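Local coordinates for uncharacterized protein (PDB 4O5P) that probably hydrolyses phospholipids of target-cell membranes as the type VI secretion effector Tle1, built round an alpha/beta-hydrolase-like catalytic domain, at residues K127-S132 with R522-A527; Y115-G118 with V122-D125. All coordinates share one frame; numbering follows the deposited sequence.

Contact 1. Residues K127-S132 with R522-A527; sequences KEFTPS and REYAAA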
loop_
_atom_site.group_PDB
_atom_site.type_symbol
_atom_site.label_atom_id
_atom_site.label_comp_id
_atom_site.label_asym_id
_atom_site.label_seq_id
_atom_site.Cartn_x
_atom_site.Cartn_y
_atom_site.Cartn_z
ATOM N N LYS A 127 6.304 11.833 -14.426
ATOM C CA LYS A 127 7.719 12.241 -14.443
ATOM C C LYS A 127 8.526 11.771 -13.235
ATOM O O LYS A 127 9.434 12.467 -12.777
ATOM C CB LYS A 127 7.860 13.752 -14.646
ATOM C CG LYS A 127 7.376 14.210 -16.016
ATOM C CD LYS A 127 7.540 15.711 -16.206
ATOM C CE LYS A 127 6.553 16.467 -15.360
ATOM N NZ LYS A 127 6.272 17.797 -15.963
ATOM N N GLU A 128 8.178 10.591 -12.721
ATOM C CA GLU A 128 8.937 9.953 -11.656
ATOM C C GLU A 128 9.919 9.046 -12.365
ATOM O O GLU A 128 9.554 7.950 -12.801
ATOM C CB GLU A 128 8.006 9.129 -10.770
ATOM C CG GLU A 128 8.672 8.496 -9.546
ATOM C CD GLU A 128 7.648 8.098 -8.498
ATOM O OE1 GLU A 128 6.629 8.823 -8.372
ATOM O OE2 GLU A 128 7.842 7.070 -7.811
ATOM N N PHE A 129 11.160 9.499 -12.499
ATOM C CA PHE A 129 12.117 8.785 -13.335
ATOM C C PHE A 129 13.121 7.910 -12.581
ATOM O O PHE A 129 13.869 7.144 -13.194
ATOM C CB PHE A 129 12.814 9.766 -14.275
ATOM C CG PHE A 129 11.893 10.350 -15.310
ATOM C CD1 PHE A 129 11.195 9.517 -16.173
ATOM C CD2 PHE A 129 11.728 11.722 -15.427
ATOM C CE1 PHE A 129 10.341 10.040 -17.150
ATOM C CE2 PHE A 129 10.884 12.253 -16.392
ATOM C CZ PHE A 129 10.185 11.406 -17.258
ATOM N N THR A 130 13.134 8.014 -11.258
ATOM C CA THR A 130 13.997 7.160 -10.446
ATOM C C THR A 130 13.211 6.376 -9.400
ATOM O O THR A 130 12.269 6.895 -8.802
ATOM C CB THR A 130 15.129 7.956 -9.738
ATOM O OG1 THR A 130 14.598 9.157 -9.171
ATOM C CG2 THR A 130 16.220 8.313 -10.710
ATOM N N PRO A 131 13.604 5.117 -9.175
ATOM C CA PRO A 131 13.012 4.309 -8.104
ATOM C C PRO A 131 13.428 4.833 -6.725
ATOM O O PRO A 131 14.332 5.663 -6.656
ATOM C CB PRO A 131 13.589 2.911 -8.360
ATOM C CG PRO A 131 14.828 3.132 -9.140
ATOM C CD PRO A 131 14.595 4.365 -9.967
ATOM N N SER A 132 12.784 4.365 -5.658
ATOM C CA SER A 132 13.062 4.848 -4.302
ATOM C C SER A 132 14.383 4.341 -3.746
ATOM O O SER A 132 14.818 3.257 -4.104
ATOM C CB SER A 132 11.997 4.324 -3.366
ATOM O OG SER A 132 12.189 2.932 -3.207
ATOM N N ARG A 522 20.937 6.270 -13.736
ATOM C CA ARG A 522 21.282 7.685 -13.866
ATOM C C ARG A 522 21.205 8.153 -15.328
ATOM O O ARG A 522 20.775 9.284 -15.609
ATOM C CB ARG A 522 22.664 7.963 -13.266
ATOM C CG ARG A 522 22.727 7.846 -11.745
ATOM C CD ARG A 522 24.174 7.787 -11.256
ATOM N NE ARG A 522 24.255 7.557 -9.815
ATOM C CZ ARG A 522 24.624 8.475 -8.924
ATOM N NH1 ARG A 522 24.967 9.696 -9.321
ATOM N NH2 ARG A 522 24.661 8.167 -7.632
ATOM N N GLU A 523 21.605 7.280 -16.256
ATOM C CA GLU A 523 21.472 7.575 -17.684
ATOM C C GLU A 523 20.013 7.813 -18.034
ATOM O O GLU A 523 19.672 8.802 -18.694
ATOM C CB GLU A 523 21.995 6.416 -18.538
ATOM C CG GLU A 523 23.514 6.348 -18.701
ATOM C CD GLU A 523 23.968 5.050 -19.367
ATOM O OE1 GLU A 523 23.141 4.394 -20.043
ATOM O OE2 GLU A 523 25.153 4.685 -19.208
ATOM N N TYR A 524 19.157 6.890 -17.602
ATOM C CA TYR A 524 17.727 6.999 -17.879
ATOM C C TYR A 524 17.139 8.294 -17.344
ATOM O O TYR A 524 16.405 8.997 -18.046
ATOM C CB TYR A 524 16.973 5.818 -17.266
ATOM C CG TYR A 524 15.475 5.909 -17.453
ATOM C CD1 TYR A 524 14.902 5.645 -18.684
ATOM C CD2 TYR A 524 14.635 6.248 -16.395
ATOM C CE1 TYR A 524 13.548 5.722 -18.870
ATOM C CE2 TYR A 524 13.268 6.329 -16.571
ATOM C CZ TYR A 524 12.735 6.060 -17.817
ATOM O OH TYR A 524 11.382 6.135 -18.023
ATOM N N ALA A 525 17.459 8.603 -16.091
ATOM C CA ALA A 525 16.863 9.755 -15.423
ATOM C C ALA A 525 17.330 11.068 -16.057
ATOM O O ALA A 525 16.510 11.932 -16.391
ATOM C CB ALA A 525 17.174 9.726 -13.934
ATOM N N ALA A 526 18.646 11.211 -16.228
ATOM C CA ALA A 526 19.203 12.405 -16.859
ATOM C C ALA A 526 18.679 12.588 -18.289
ATOM O O ALA A 526 18.410 13.717 -18.725
ATOM C CB ALA A 526 20.726 12.356 -16.833
ATOM N N ALA A 527 18.526 11.486 -19.022
ATOM C CA ALA A 527 17.961 11.574 -20.363
ATOM C C ALA A 527 16.525 12.089 -20.309
ATOM O O ALA A 527 16.248 13.217 -20.734
ATOM C CB ALA A 527 18.015 10.231 -21.054
#

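Contact 2. Residues Y115-G118 with V122-D125; sequences YCPG and VFPD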
loop_
_atom_site.group_PDB
_atom_site.type_symbol
_atom_site.label_atom_id
_atom_site.label_comp_id
_atom_site.label_asym_id
_atom_site.label_seq_id
_atom_site.Cartn_x
_atom_site.Cartn_y
_atom_site.Cartn_z
ATOM N N TYR A 115 -3.579 0.973 -15.777
ATOM C CA TYR A 115 -2.703 0.414 -14.750
ATOM C C TYR A 115 -1.797 1.491 -14.204
ATOM O O TYR A 115 -1.185 2.234 -14.963
ATOM C CB TYR A 115 -1.835 -0.719 -15.320
ATOM C CG TYR A 115 -0.731 -1.144 -14.369
ATOM C CD1 TYR A 115 -0.992 -2.003 -13.302
ATOM C CD2 TYR A 115 0.567 -0.659 -14.518
ATOM C CE1 TYR A 115 0.013 -2.381 -12.418
ATOM C CE2 TYR A 115 1.572 -1.024 -13.641
ATOM C CZ TYR A 115 1.291 -1.877 -12.596
ATOM O OH TYR A 115 2.295 -2.253 -11.738
ATOM N N CYS A 116 -1.693 1.570 -12.886
ATOM C CA CYS A 116 -0.774 2.509 -12.269
ATOM C C CYS A 116 0.313 1.757 -11.471
ATOM O O CYS A 116 -0.006 1.036 -10.522
ATOM C CB CYS A 116 -1.563 3.457 -11.367
ATOM S SG CYS A 116 -0.568 4.687 -10.527
ATOM N N PRO A 117 1.596 1.926 -11.855
ATOM C CA PRO A 117 2.706 1.304 -11.116
ATOM C C PRO A 117 2.773 1.732 -9.664
ATOM O O PRO A 117 2.321 2.818 -9.297
ATOM C CB PRO A 117 3.963 1.809 -11.845
ATOM C CG PRO A 117 3.504 2.916 -12.752
ATOM C CD PRO A 117 2.063 2.678 -13.039
ATOM N N GLY A 118 3.375 0.883 -8.841
ATOM C CA GLY A 118 3.508 1.183 -7.430
ATOM C C GLY A 118 4.507 2.284 -7.101
ATOM O O GLY A 118 5.438 2.563 -7.867
ATOM N N VAL A 122 9.492 3.523 -11.151
ATOM C CA VAL A 122 9.426 4.559 -12.172
ATOM C C VAL A 122 8.022 4.678 -12.816
ATOM O O VAL A 122 7.368 3.663 -13.123
ATOM C CB VAL A 122 10.520 4.313 -13.233
ATOM C CG1 VAL A 122 10.260 5.105 -14.477
ATOM C CG2 VAL A 122 11.908 4.643 -12.651
ATOM N N PHE A 123 7.567 5.920 -12.991
ATOM C CA PHE A 123 6.282 6.217 -13.609
ATOM C C PHE A 123 6.453 7.453 -14.491
ATOM O O PHE A 123 6.362 8.585 -14.000
ATOM C CB PHE A 123 5.223 6.503 -12.541
ATOM C CG PHE A 123 3.796 6.407 -13.046
ATOM C CD1 PHE A 123 3.527 6.042 -14.362
ATOM C CD2 PHE A 123 2.728 6.702 -12.205
ATOM C CE1 PHE A 123 2.219 5.956 -14.825
ATOM C CE2 PHE A 123 1.417 6.618 -12.664
ATOM C CZ PHE A 123 1.168 6.252 -13.981
ATOM N N PRO A 124 6.716 7.235 -15.787
ATOM C CA PRO A 124 7.009 8.335 -16.724
ATOM C C PRO A 124 5.860 9.332 -16.814
ATOM O O PRO A 124 6.121 10.526 -16.906
ATOM C CB PRO A 124 7.196 7.614 -18.062
ATOM C CG PRO A 124 7.624 6.212 -17.680
ATOM C CD PRO A 124 6.862 5.907 -16.414
ATOM N N ASP A 125 4.621 8.845 -16.742
ATOM C CA ASP A 125 3.431 9.684 -16.886
ATOM C C ASP A 125 3.328 10.800 -15.843
ATOM O O ASP A 125 2.645 11.808 -16.067
ATOM C CB ASP A 125 2.150 8.831 -16.847
ATOM C CG ASP A 125 2.056 7.853 -18.005
ATOM O OD1 ASP A 125 3.118 7.374 -18.472
ATOM O OD2 ASP A 125 0.918 7.551 -18.444
#

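Contact 1. Residues K127-S132 with R522-A527
Phe129 and Tyr524 make an oblique aromatic contact, their ring planes turned 75° from each other and their centroids 5.9 Å apart. The touching is done by one corner of each ring: Phe129 CD1 lies 3.8 Å from Tyr524 CE2, with the phenol oxygen close behind. With its CG anti to the backbone N (chi1 177°), the tyrosine ring reaches across to the Phe129 side of the loop, its edge passing the Phe129 carbonyl. That oxygen sits in the ring plane, 3.4 Å from Tyr524 CD2, where the polarised C-H edge suits it better than the electron-rich face would.

One residue further along the helix, Ala525 lets the loop come close, and Phe129 CB settles 4.2 Å from Ala525 CA. The Thr130 methyl CG2 adds an apolar touch at 3.6 Å from Ala525 CB. No hydrogen bond crosses between the segments, so shape and apolar contact carry the pairing. It lays the loop between strand 111-116 and helix 139-162 against the C-terminal part of helix 507-528, where Phe129 also touches Gln528 and Tyr524 leans on Val562.

Contact 2. Residues Y115-G118 with V122-D125
The first torsion of Phe123, with CG anti to the backbone N (chi1 -162°), swings its ring back toward the end of the strand and onto Pro117, whose pyrrolidine crosses the phenylalanine side chain at about a right angle. Separately, the Cys116 sulfur, also anti to its backbone N, is brought to the rim of the same ring at CE2.

The proline presses one face of the ring. Its CG stands 3.6 Å from the Phe123 centroid and 19° off the ring normal, a CH-pi contact, and comes within 3.5 Å of Phe123 CG. Pro117 CD covers the outer part of the same ring, 3.7 Å from Phe123 CE1, so two consecutive methylenes follow the aromatic surface from its root toward its far end. Cys116 comes to the same side of the ring but out at its rim: SG is 3.5 Å from Phe123 CE2 but 4.6 Å from the centroid, a slanting sulfur-aromatic contact at 56° from the normal. Val122 turns its side chain away from the strand end and contributes its carbonyl, with the oxygen 4.0 Å from Pro117 CG.

No hydrogen bond links the two segments. The touching residues are buried, and the chain doubles back on itself through apolar surfaces, with polar anchors supplied from outside: Arg145 NE bonds to the Pro117 carbonyl, and Asp125 OD2 accepts from Trp148 NE1. Trp148 also meets the Phe123 ring edge-to-face. The contact lies between the end of strand 111-116, which pairs in parallel with strand 62-71 of the mixed sheet, and helix 139-162, which supplies both Arg145 and Trp148.

In the fold
Contact 2 comes first along the chain and contact 1 follows, their centres 12 Å apart on the same side of the molecule. Both use the connection from strand 111-116 to helix 139-162: its early part folds back on the strand end, while 127-132 reaches helix 507-528, some 390 residues later and within the Tle1-like C-terminal domain. The two touch directly, through a probable hydrogen bond from Phe123 N to Glu128 O (2.8 Å) and packing of Val122 on Phe129. Val122 and Pro124 also touch Tyr524. The loop thus links the end of a strand of the mixed sheet, consistent with the alpha/beta-hydrolase family, to helix 507-528.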